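Local structure of 5'-Methylthioadenosine Nucleosidase (Arabidopsis thaliana, 2QTG) at residues 115-120 and 221-226; 173-178 and 198-203. The protein is a nucleosidase of the phosphorylase superfamily, built on a mixed beta sheet flanked by helices and binding the ligand MTH in a pocket at strand ends. All blocks are in the same frame, centred on the assembly; numbering follows the deposited sequence.

Contact 1 (115-120 with 221-226) and contact 2 (173-178 with 198-203) are two parallel strand pairs of one mixed sheet, their centres about 9 Å apart, and contact 2 is nested within the chain loop that contact 1 closes. They join where strands 110-119 and 198-200 run antiparallel: Gly118 N lies 2.8 Å from Lys199 O, a probable hydrogen bond. A salt bridge of 2.8 Å from Lys221 NZ to Asp200 OD2 ties the two pairs through their side chains. MTH touches both, and the work is divided: contact 1 provides a backbone floor and the acceptor Asp225, while contact 2 supplies Lys199 to N1, beside the amino group that Asp225 takes, and holds the sugar diol.

Contact 1: residues 115-120 and 221-226; sequences GTCGGF and KAVTDL. With MTH (2-(4-amino-pyrrolo[2,3-D]pyrimidin-7-yl)-5-methylsulfanylmethyl-tetrahydro-furan-3,4-diol), chain C.
Gly115, Thr116 and Cys117 pair in parallel with Lys221, Ala222 and Val223, and the two short strands, twisted by 55°, slip by one residue at a beta bulge before Gly118 meets Asp225 and Gly119 meets Leu226. The ladder starts with Ala222 N donating to Gly115 O (2.8 Å). At the bulge Thr224 is the extra residue: its N donates to Cys117 O at 2.9 Å, and its hydroxyl adds a weak bond to the same oxygen. That hydroxyl is also pressed close against Thr116, with OG1 of Thr224 3.2 Å from CB of Thr116, whose own OG1 turns to Glu38. Helix 234-259 covers this side through Val244. On the other side of the sheet, chi1 of 67° places the sulfur of Cys117 between its backbone N and carbonyl carbon, where SG rests 3.7 Å from CB of Lys221 and next to a methyl of Val223. The other methyl, CG1 of Val223, lies over bare Gly119, 3.8 Å from its N. Lys221 bends at chi2, and its NZ and the backbone O of Thr116 share a water, which donates to that O at 2.6 Å; Asn113 and Asp200 also hold the ammonium. The ring system of MTH packs over the Cys117-Gly118 peptide, C7 of the ligand 3.4 Å from N of Gly118. Gly118 has no side chain where a CB would run into N6 of MTH. Asp225 folds back toward the strand, and its OD1 takes a nearly straight bond (164°) from N6 of MTH at 2.9 Å. Two parallel strands whose register slips at a bulge while they stay paired, one flooring the base and the other supplying a carboxylate to its amino group, thus form the base-binding end of the pocket in this phosphorylase-superfamily fold.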
loop_
_atom_site.group_PDB
_atom_site.type_symbol
_atom_site.label_atom_id
_atom_site.label_comp_id
_atom_site.label_asym_id
_atom_site.label_seq_id
_atom_site.Cartn_x
_atom_site.Cartn_y
_atom_site.Cartn_z
ATOM N N GLY A 115 -12.569 0.916 -12.349
ATOM C CA GLY A 115 -12.584 2.332 -11.994
ATOM C C GLY A 115 -12.126 3.254 -13.112
ATOM O O GLY A 115 -11.849 2.811 -14.239
ATOM N N THR A 116 -12.041 4.534 -12.792
ATOM C CA THR A 116 -11.578 5.559 -13.741
ATOM C C THR A 116 -10.025 5.658 -13.776
ATOM O O THR A 116 -9.328 5.215 -12.847
ATOM C CB THR A 116 -12.251 6.936 -13.427
ATOM O OG1 THR A 116 -11.944 7.337 -12.069
ATOM C CG2 THR A 116 -13.740 6.839 -13.596
ATOM N N CYS A 117 -9.503 6.233 -14.846
ATOM C CA CYS A 117 -8.089 6.385 -15.023
ATOM C C CYS A 117 -7.787 7.503 -16.002
ATOM O O CYS A 117 -8.700 7.980 -16.735
ATOM C CB CYS A 117 -7.481 5.056 -15.557
ATOM S SG CYS A 117 -8.006 4.635 -17.235
ATOM N N GLY A 118 -6.507 7.868 -16.042
ATOM C CA GLY A 118 -5.906 8.671 -17.113
ATOM C C GLY A 118 -5.598 7.782 -18.322
ATOM O O GLY A 118 -5.375 6.557 -18.185
ATOM N N GLY A 119 -5.602 8.385 -19.503
ATOM C CA GLY A 119 -5.211 7.695 -20.725
ATOM C C GLY A 119 -4.355 8.604 -21.586
ATOM O O GLY A 119 -4.420 9.840 -21.463
ATOM N N PHE A 120 -3.544 8.004 -22.444
ATOM C CA PHE A 120 -2.720 8.752 -23.407
ATOM C C PHE A 120 -3.380 8.683 -24.769
ATOM O O PHE A 120 -3.555 7.576 -25.354
ATOM C CB PHE A 120 -1.275 8.217 -23.433
ATOM C CG PHE A 120 -0.525 8.550 -22.181
ATOM C CD1 PHE A 120 0.130 9.783 -22.063
ATOM C CD2 PHE A 120 -0.557 7.681 -21.087
ATOM C CE1 PHE A 120 0.802 10.123 -20.876
ATOM C CE2 PHE A 120 0.082 8.024 -19.874
ATOM C CZ PHE A 120 0.766 9.252 -19.783
ATOM N N LYS A 221 -10.785 -0.360 -16.839
ATOM C CA LYS A 221 -10.335 1.022 -16.570
ATOM C C LYS A 221 -10.952 1.994 -17.587
ATOM O O LYS A 221 -10.679 1.919 -18.809
ATOM C CB LYS A 221 -8.803 1.124 -16.529
ATOM C CG LYS A 221 -8.176 0.299 -15.360
ATOM C CD LYS A 221 -8.440 0.959 -14.001
ATOM C CE LYS A 221 -8.221 -0.044 -12.838
ATOM N NZ LYS A 221 -7.828 0.708 -11.569
ATOM N N ALA A 222 -11.773 2.894 -17.058
ATOM C CA ALA A 222 -12.528 3.853 -17.853
ATOM C C ALA A 222 -11.795 5.179 -17.868
ATOM O O ALA A 222 -11.584 5.814 -16.804
ATOM C CB ALA A 222 -13.977 4.028 -17.287
ATOM N N VAL A 223 -11.408 5.582 -19.070
ATOM C CA VAL A 223 -10.626 6.796 -19.294
ATOM C C VAL A 223 -11.478 8.049 -19.045
ATOM O O VAL A 223 -12.385 8.347 -19.875
ATOM C CB VAL A 223 -10.038 6.796 -20.715
ATOM C CG1 VAL A 223 -9.151 8.038 -20.943
ATOM C CG2 VAL A 223 -9.221 5.512 -20.930
ATOM N N THR A 224 -11.229 8.737 -17.923
ATOM C CA THR A 224 -11.833 10.047 -17.630
ATOM C C THR A 224 -11.084 11.280 -18.047
ATOM O O THR A 224 -11.672 12.341 -18.125
ATOM C CB THR A 224 -12.116 10.315 -16.139
ATOM O OG1 THR A 224 -11.492 9.376 -15.273
ATOM C CG2 THR A 224 -13.550 10.343 -15.842
ATOM N N ASP A 225 -9.778 11.174 -18.178
ATOM C CA ASP A 225 -9.021 12.298 -18.675
ATOM C C ASP A 225 -7.865 11.812 -19.509
ATOM O O ASP A 225 -7.385 10.691 -19.329
ATOM C CB ASP A 225 -8.571 13.246 -17.565
ATOM C CG ASP A 225 -7.391 12.753 -16.840
ATOM O OD1 ASP A 225 -7.530 11.731 -16.134
ATOM O OD2 ASP A 225 -6.337 13.407 -16.970
ATOM N N LEU A 226 -7.481 12.675 -20.445
ATOM C CA LEU A 226 -6.365 12.465 -21.353
ATOM C C LEU A 226 -5.171 13.173 -20.748
ATOM O O LEU A 226 -5.113 14.426 -20.681
ATOM C CB LEU A 226 -6.723 13.008 -22.752
ATOM C CG LEU A 226 -7.814 12.308 -23.584
ATOM C CD1 LEU A 226 -7.808 12.859 -25.063
ATOM C CD2 LEU A 226 -7.770 10.735 -23.588
HETATM C CS MTH C . -9.359 11.154 -6.469
HETATM S "S5'" MTH C . -7.761 10.529 -6.998
HETATM C "C5'" MTH C . -8.318 9.847 -8.535
HETATM C "C4'" MTH C . -8.939 8.443 -8.481
HETATM O "O4'" MTH C . -9.394 8.113 -9.816
HETATM C "C2'" MTH C . -7.316 6.954 -9.397
HETATM O "O2'" MTH C . -6.981 5.557 -9.579
HETATM C "C3'" MTH C . -7.983 7.318 -8.077
HETATM O "O3'" MTH C . -8.778 6.268 -7.499
HETATM C "C1'" MTH C . -8.335 7.362 -10.487
HETATM N N9 MTH C . -7.723 8.217 -11.483
HETATM C C8 MTH C . -8.348 8.981 -12.316
HETATM C C7 MTH C . -7.612 9.473 -13.210
HETATM C C5 MTH C . -6.368 9.513 -12.855
HETATM C C6 MTH C . -5.231 10.060 -13.384
HETATM N N6 MTH C . -5.270 10.910 -14.447
HETATM N N1 MTH C . -4.087 9.716 -12.720
HETATM C C2 MTH C . -4.089 8.862 -11.640
HETATM N N3 MTH C . -5.234 8.316 -11.126
HETATM C C4 MTH C . -6.392 8.624 -11.759
HETATM O O HOH W 1 -9.384 3.134 -11.307
#

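Contact 2: residues 173-178 and 198-203; sequences GRLSTG and LKDMEG. With MTH (2-(4-amino-pyrrolo[2,3-D]pyrimidin-7-yl)-5-methylsulfanylmethyl-tetrahydro-furan-3,4-diol), chain C.
Leu175 and Asp200 meet at about a right angle, the methyls of the leucine pressing on the carboxylate with CD1 3.4 Å from OD1. Thr177, two residues on and facing the same side, holds one oxygen of this acid: its OG1 donates to OD1 of Asp200 at 2.7 Å, on the syn lone pair, and itself accepts from Ala204 N. The second oxygen, OD2, turns to the start of helix 203-212 and takes the amide of Gly203 at 2.7 Å, 26° out of the carboxylate plane, in an Asx motif, with a weak bond from Glu202 N. With Lys221 also at OD2, the buried carboxylate is gripped at both oxygens, which fixes its rotation. Underneath runs a parallel ladder, from Leu198 N with Arg174 O to Gly178 N with Asp200 O, which pairs the two strands of a beta-alpha-beta unit whose connection carries helix 185-193. Lys199, on the opposite side from Asp200, extends fully until chi4 (-78°) swings its NZ to N1 of MTH, 2.8 Å away; the carbonyls of Ser180 and Asp182 also hold that ammonium. Just past the strand, Met201 N donates to O2' of the ligand at 2.9 Å. Glu202, at the N-cap position, meets the diol with both oxygens, OE1 taking O2' at 2.7 Å and OE2 taking O3' at 2.7 Å. The side chain of Met201 passes Gly178 O and brings SD within 3.5 Å of the ligand's S5', while Ile143 of the second subunit packs against Met201.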
loop_
_atom_site.group_PDB
_atom_site.type_symbol
_atom_site.label_atom_id
_atom_site.label_comp_id
_atom_site.label_asym_id
_atom_site.label_seq_id
_atom_site.Cartn_x
_atom_site.Cartn_y
_atom_site.Cartn_z
ATOM N N GLY A 173 -4.279 -2.371 -23.060
ATOM C CA GLY A 173 -3.044 -1.621 -22.933
ATOM C C GLY A 173 -2.507 -1.841 -21.539
ATOM O O GLY A 173 -3.143 -2.483 -20.684
ATOM N N ARG A 174 -1.318 -1.332 -21.307
ATOM C CA ARG A 174 -0.677 -1.509 -20.011
ATOM C C ARG A 174 -1.086 -0.352 -19.118
ATOM O O ARG A 174 -1.156 0.807 -19.571
ATOM C CB ARG A 174 0.854 -1.587 -20.185
ATOM C CG ARG A 174 1.682 -1.413 -18.891
ATOM C CD ARG A 174 3.159 -1.563 -19.250
ATOM N NE ARG A 174 3.503 -2.960 -19.527
ATOM C CZ ARG A 174 4.701 -3.385 -19.943
ATOM N NH1 ARG A 174 5.680 -2.530 -20.169
ATOM N NH2 ARG A 174 4.923 -4.674 -20.135
ATOM N N LEU A 175 -1.306 -0.670 -17.845
ATOM C CA LEU A 175 -1.686 0.297 -16.827
ATOM C C LEU A 175 -0.477 0.618 -15.944
ATOM O O LEU A 175 0.234 -0.303 -15.527
ATOM C CB LEU A 175 -2.866 -0.231 -15.985
ATOM C CG LEU A 175 -3.234 0.576 -14.712
ATOM C CD1 LEU A 175 -3.858 1.985 -14.992
ATOM C CD2 LEU A 175 -4.180 -0.254 -13.877
ATOM N N SER A 176 -0.215 1.912 -15.709
ATOM C CA SER A 176 0.889 2.325 -14.829
ATOM C C SER A 176 0.306 3.008 -13.605
ATOM O O SER A 176 -0.511 3.962 -13.722
ATOM C CB SER A 176 1.887 3.233 -15.542
ATOM O OG SER A 176 3.035 3.454 -14.735
ATOM N N THR A 177 0.699 2.487 -12.445
ATOM C CA THR A 177 0.127 2.902 -11.158
ATOM C C THR A 177 1.099 3.740 -10.337
ATOM O O THR A 177 2.305 3.467 -10.295
ATOM C CB THR A 177 -0.275 1.653 -10.294
ATOM O OG1 THR A 177 -1.310 0.909 -10.946
ATOM C CG2 THR A 177 -0.750 2.054 -8.873
ATOM N N GLY A 178 0.588 4.787 -9.693
ATOM C CA GLY A 178 1.359 5.511 -8.677
ATOM C C GLY A 178 0.443 6.251 -7.727
ATOM O O GLY A 178 -0.740 6.379 -8.038
ATOM N N LEU A 198 -2.449 3.605 -19.879
ATOM C CA LEU A 198 -3.354 4.046 -18.840
ATOM C C LEU A 198 -2.605 4.346 -17.519
ATOM O O LEU A 198 -1.533 3.801 -17.261
ATOM C CB LEU A 198 -4.453 3.005 -18.601
ATOM C CG LEU A 198 -5.169 2.419 -19.809
ATOM C CD1 LEU A 198 -5.786 1.084 -19.381
ATOM C CD2 LEU A 198 -6.271 3.380 -20.333
ATOM N N LYS A 199 -3.216 5.190 -16.700
ATOM C CA LYS A 199 -2.592 5.743 -15.499
ATOM C C LYS A 199 -3.608 5.783 -14.374
ATOM O O LYS A 199 -4.703 6.360 -14.505
ATOM C CB LYS A 199 -2.029 7.150 -15.791
ATOM C CG LYS A 199 -1.349 7.825 -14.565
ATOM C CD LYS A 199 -1.183 9.335 -14.773
ATOM C CE LYS A 199 -0.434 9.953 -13.557
ATOM N NZ LYS A 199 -1.352 10.120 -12.398
ATOM N N ASP A 200 -3.248 5.189 -13.241
ATOM C CA ASP A 200 -4.146 5.219 -12.082
ATOM C C ASP A 200 -3.382 5.261 -10.769
ATOM O O ASP A 200 -2.138 5.439 -10.753
ATOM C CB ASP A 200 -5.126 4.032 -12.123
ATOM C CG ASP A 200 -4.491 2.722 -11.648
ATOM O OD1 ASP A 200 -3.248 2.599 -11.698
ATOM O OD2 ASP A 200 -5.240 1.831 -11.229
ATOM N N MET A 201 -4.099 5.052 -9.678
ATOM C CA MET A 201 -3.483 5.102 -8.341
ATOM C C MET A 201 -3.664 3.831 -7.511
ATOM O O MET A 201 -3.219 3.796 -6.348
ATOM C CB MET A 201 -3.999 6.329 -7.576
ATOM C CG MET A 201 -3.607 7.652 -8.256
ATOM S SD MET A 201 -4.644 9.069 -7.721
ATOM C CE MET A 201 -4.182 9.295 -6.010
ATOM N N GLU A 202 -4.307 2.795 -8.090
ATOM C CA GLU A 202 -4.475 1.546 -7.353
ATOM C C GLU A 202 -4.041 0.241 -8.029
ATOM O O GLU A 202 -3.709 -0.713 -7.317
ATOM C CB GLU A 202 -5.919 1.337 -6.864
ATOM C CG GLU A 202 -6.503 2.411 -5.951
ATOM C CD GLU A 202 -7.046 3.636 -6.708
ATOM O OE1 GLU A 202 -7.467 3.482 -7.868
ATOM O OE2 GLU A 202 -7.113 4.717 -6.098
ATOM N N GLY A 203 -4.105 0.182 -9.366
ATOM C CA GLY A 203 -4.116 -1.087 -10.101
ATOM C C GLY A 203 -3.018 -2.073 -9.758
ATOM O O GLY A 203 -3.294 -3.235 -9.407
HETATM C CS MTH C . -9.359 11.154 -6.469
HETATM S "S5'" MTH C . -7.761 10.529 -6.998
HETATM C "C5'" MTH C . -8.318 9.847 -8.535
HETATM C "C4'" MTH C . -8.939 8.443 -8.481
HETATM O "O4'" MTH C . -9.394 8.113 -9.816
HETATM C "C2'" MTH C . -7.316 6.954 -9.397
HETATM O "O2'" MTH C . -6.981 5.557 -9.579
HETATM C "C3'" MTH C . -7.983 7.318 -8.077
HETATM O "O3'" MTH C . -8.778 6.268 -7.499
HETATM C "C1'" MTH C . -8.335 7.362 -10.487
HETATM N N9 MTH C . -7.723 8.217 -11.483
HETATM C C8 MTH C . -8.348 8.981 -12.316
HETATM C C7 MTH C . -7.612 9.473 -13.210
HETATM C C5 MTH C . -6.368 9.513 -12.855
HETATM C C6 MTH C . -5.231 10.060 -13.384
HETATM N N6 MTH C . -5.270 10.910 -14.447
HETATM N N1 MTH C . -4.087 9.716 -12.720
HETATM C C2 MTH C . -4.089 8.862 -11.640
HETATM N N3 MTH C . -5.234 8.316 -11.126
HETATM C C4 MTH C . -6.392 8.624 -11.759
#